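Local atomic coordinates of uncharacterized protein, DUF633, LMOf2365_1472 (Listeria monocytogenes str. 4b F2365, PDB entry 3GNL), a protein that is of unknown function but probably methylates N1 of an adenine in tRNA, with a Rossmann-type methyltransferase domain. Residues A[148-153]-A[186-191]. Residues are numbered along the deposited sequence; the frame is centred on the assembly and turned at random.
Sequences ILREDN and SAIFKS
Ile-188, on the first turn of helix 187-208, fits between Ile-148 and Arg-150 near the end of strand 141-151, an outermost strand of the mixed sheet, where the long helix crosses the strand almost at right angles (81°). The apolar part of the contact is built from aliphatic branches. Ile-188 CG2 lies 4.1 Å from Ile-148 CG1, the two side chains running past each other in opposite directions, while Ile-188 CD1 reaches the strand backbone, 3.9 Å from Arg-150 N. The other branch of Ile-148, CG2, turns to the start of the helix and rests 4.2 Å from Phe-189 CB. The Phe-189 side chain touches Leu-181 and Leu-182 of helix 179-184 and Leu-235, and its ring meets Trp-193 edge-to-face.

Polar groups flank these apolar contacts. Ser-186 is the N-cap: its OG accepts a nearly straight bond from Phe-189 N (3.1 Å, 169°), and a water bridges the same OG to Ile-148 O, donating to the carbonyl at 2.7 Å. Arg-150 starts with CG anti to its backbone nitrogen (chi1 -176°) and bends at chi3, which turns the guanidinium toward the first turn of the helix, against Ile-188 and Ser-191. One face of that group receives Ile-188 CG2, offset toward the rim, and Ile-188 CG1 comes within 3.6 Å of Arg-150 NH1. Ser-191 OG lies in the guanidinium plane at the edge, 3.3 Å from Arg-150 NH1.

The join thus combines aliphatic packing, a guanidinium laid over Ile-188 and one bridging water, through which the serine that caps the helix also ties it to the edge of the sheet.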
ATOM      1  N   ILE A 148      -4.350   9.526   0.780  1.00 20.04           N
ATOM      2  CA  ILE A 148      -4.526   9.469  -0.681  1.00 19.92           C
ATOM      3  C   ILE A 148      -3.886  10.717  -1.225  1.00 22.05           C
ATOM      4  O   ILE A 148      -4.085  11.808  -0.677  1.00 23.91           O
ATOM      5  CB  ILE A 148      -6.030   9.233  -1.129  1.00 20.48           C
ATOM      6  CG1 ILE A 148      -6.106   8.840  -2.598  1.00 22.09           C
ATOM      7  CG2 ILE A 148      -6.960  10.347  -0.702  1.00 22.79           C
ATOM      8  CD1 ILE A 148      -7.470   8.299  -3.041  1.00 22.78           C
ATOM      9  N   LEU A 149      -3.070  10.560  -2.269  1.00 21.54           N
ATOM     10  CA  LEU A 149      -2.402  11.727  -2.822  1.00 24.09           C
ATOM     11  C   LEU A 149      -2.303  11.578  -4.324  1.00 23.21           C
ATOM     12  O   LEU A 149      -2.495  10.473  -4.879  1.00 22.56           O
ATOM     13  CB  LEU A 149      -1.030  11.932  -2.169  1.00 25.92           C
ATOM     14  CG  LEU A 149       0.011  10.816  -2.280  1.00 28.66           C
ATOM     15  CD1 LEU A 149       1.002  10.970  -3.455  1.00 29.83           C
ATOM     16  CD2 LEU A 149       0.791  10.737  -0.972  1.00 31.49           C
ATOM     17  N   ARG A 150      -2.023  12.685  -4.993  1.00 25.96           N
ATOM     18  CA  ARG A 150      -1.804  12.643  -6.438  1.00 27.62           C
ATOM     19  C   ARG A 150      -0.384  13.157  -6.707  1.00 28.17           C
ATOM     20  O   ARG A 150       0.016  14.193  -6.194  1.00 29.70           O
ATOM     21  CB  ARG A 150      -2.889  13.467  -7.158  1.00 29.34           C
ATOM     22  CG  ARG A 150      -2.815  13.400  -8.705  1.00 31.94           C
ATOM     23  CD  ARG A 150      -4.048  13.889  -9.478  1.00 34.74           C
ATOM     24  NE  ARG A 150      -4.966  14.737  -8.716  1.00 39.07           N
ATOM     25  CZ  ARG A 150      -6.229  14.404  -8.439  1.00 39.61           C
ATOM     26  NH1 ARG A 150      -6.998  15.216  -7.747  1.00 39.97           N
ATOM     27  NH2 ARG A 150      -6.727  13.255  -8.874  1.00 40.86           N
ATOM     28  N   GLU A 151       0.398  12.401  -7.458  1.00 28.62           N
ATOM     29  CA  GLU A 151       1.728  12.846  -7.862  1.00 29.60           C
ATOM     30  C   GLU A 151       1.942  12.417  -9.314  1.00 31.53           C
ATOM     31  O   GLU A 151       1.669  11.270  -9.676  1.00 31.17           O
ATOM     32  CB  GLU A 151       2.818  12.240  -6.948  1.00 29.30           C
ATOM     33  CG  GLU A 151       4.244  12.694  -7.283  1.00 29.61           C
ATOM     34  CD  GLU A 151       5.263  12.360  -6.212  1.00 29.92           C
ATOM     35  OE1 GLU A 151       5.210  11.253  -5.594  1.00 29.61           O
ATOM     36  OE2 GLU A 151       6.171  13.199  -6.019  1.00 30.51           O
ATOM     37  N   ASP A 152       2.439  13.342 -10.138  1.00 34.04           N
ATOM     38  CA  ASP A 152       2.613  13.109 -11.604  1.00 36.44           C
ATOM     39  C   ASP A 152       1.324  12.572 -12.274  1.00 36.22           C
ATOM     40  O   ASP A 152       1.358  11.602 -13.049  1.00 36.76           O
ATOM     41  CB  ASP A 152       3.805  12.167 -11.884  1.00 37.75           C
ATOM     42  CG  ASP A 152       5.140  12.735 -11.418  1.00 40.21           C
ATOM     43  OD1 ASP A 152       5.293  13.966 -11.331  1.00 40.61           O
ATOM     44  OD2 ASP A 152       6.054  11.940 -11.131  1.00 42.33           O
ATOM     45  N   ASN A 153       0.192  13.195 -11.954  1.00 37.44           N
ATOM     46  CA  ASN A 153      -1.136  12.761 -12.424  1.00 37.83           C
ATOM     47  C   ASN A 153      -1.485  11.279 -12.181  1.00 36.67           C
ATOM     48  O   ASN A 153      -2.200  10.653 -12.966  1.00 36.70           O
ATOM     49  CB  ASN A 153      -1.351  13.144 -13.903  1.00 40.29           C
ATOM     50  CG  ASN A 153      -2.825  13.211 -14.284  1.00 42.49           C
ATOM     51  OD1 ASN A 153      -3.692  13.567 -13.470  1.00 43.26           O
ATOM     52  ND2 ASN A 153      -3.118  12.863 -15.531  1.00 43.05           N
ATOM     53  N   SER A 186     -11.419  13.598   1.270  1.00 21.46           N
ATOM     54  CA  SER A 186     -10.635  14.681   0.687  1.00 21.58           C
ATOM     55  C   SER A 186     -11.023  14.977  -0.765  1.00 22.37           C
ATOM     56  O   SER A 186     -11.734  14.180  -1.396  1.00 21.46           O
ATOM     57  CB  SER A 186      -9.169  14.330   0.752  1.00 22.05           C
ATOM     58  OG  SER A 186      -8.868  13.397  -0.271  1.00 23.02           O
ATOM     59  N   ALA A 187     -10.580  16.107  -1.302  1.00 22.70           N
ATOM     60  CA  ALA A 187     -10.941  16.473  -2.660  1.00 23.27           C
ATOM     61  C   ALA A 187     -10.368  15.446  -3.640  1.00 21.77           C
ATOM     62  O   ALA A 187     -11.000  15.179  -4.652  1.00 22.85           O
ATOM     63  CB  ALA A 187     -10.382  17.864  -2.973  1.00 26.16           C
ATOM     64  N   ILE A 188      -9.179  14.901  -3.348  1.00 21.90           N
ATOM     65  CA  ILE A 188      -8.591  13.882  -4.222  1.00 18.77           C
ATOM     66  C   ILE A 188      -9.408  12.584  -4.172  1.00 18.12           C
ATOM     67  O   ILE A 188      -9.665  11.956  -5.204  1.00 18.92           O
ATOM     68  CB  ILE A 188      -7.104  13.654  -3.871  1.00 20.59           C
ATOM     69  CG1 ILE A 188      -6.258  14.911  -4.263  1.00 22.76           C
ATOM     70  CG2 ILE A 188      -6.545  12.391  -4.535  1.00 21.90           C
ATOM     71  CD1 ILE A 188      -4.891  14.972  -3.564  1.00 23.75           C
ATOM     72  N   PHE A 189      -9.810  12.188  -2.981  1.00 18.69           N
ATOM     73  CA  PHE A 189     -10.684  11.037  -2.830  1.00 18.25           C
ATOM     74  C   PHE A 189     -11.957  11.199  -3.661  1.00 17.83           C
ATOM     75  O   PHE A 189     -12.319  10.284  -4.421  1.00 17.89           O
ATOM     76  CB  PHE A 189     -11.029  10.841  -1.355  1.00 18.18           C
ATOM     77  CG  PHE A 189     -11.998   9.705  -1.096  1.00 16.61           C
ATOM     78  CD1 PHE A 189     -11.532   8.432  -0.838  1.00 17.32           C
ATOM     79  CD2 PHE A 189     -13.386   9.947  -1.065  1.00 18.99           C
ATOM     80  CE1 PHE A 189     -12.425   7.376  -0.571  1.00 16.70           C
ATOM     81  CE2 PHE A 189     -14.273   8.901  -0.820  1.00 17.77           C
ATOM     82  CZ  PHE A 189     -13.808   7.614  -0.572  1.00 17.45           C
ATOM     83  N   LYS A 190     -12.655  12.318  -3.511  1.00 19.34           N
ATOM     84  CA  LYS A 190     -13.924  12.508  -4.194  1.00 19.19           C
ATOM     85  C   LYS A 190     -13.704  12.557  -5.711  1.00 19.45           C
ATOM     86  O   LYS A 190     -14.514  11.978  -6.444  1.00 20.28           O
ATOM     87  CB  LYS A 190     -14.571  13.816  -3.720  1.00 22.48           C
ATOM     88  CG  LYS A 190     -14.990  13.756  -2.287  1.00 23.17           C
ATOM     89  CD  LYS A 190     -15.860  14.995  -1.945  1.00 26.84           C
ATOM     90  CE  LYS A 190     -16.217  15.042  -0.466  1.00 29.01           C
ATOM     91  NZ  LYS A 190     -17.307  14.105  -0.103  1.00 31.30           N
ATOM     92  N   SER A 191     -12.640  13.226  -6.159  1.00 18.85           N
ATOM     93  CA  SER A 191     -12.426  13.336  -7.608  1.00 20.07           C
ATOM     94  C   SER A 191     -12.053  11.977  -8.216  1.00 19.74           C
ATOM     95  O   SER A 191     -12.531  11.621  -9.314  1.00 21.23           O
ATOM     96  CB  SER A 191     -11.435  14.445  -7.922  1.00 22.52           C
ATOM     97  OG  SER A 191     -10.139  14.112  -7.545  1.00 26.60           O
TER
HETATM   98  O   HOH W   1      -5.982  13.499   0.099  1.00 29.99           O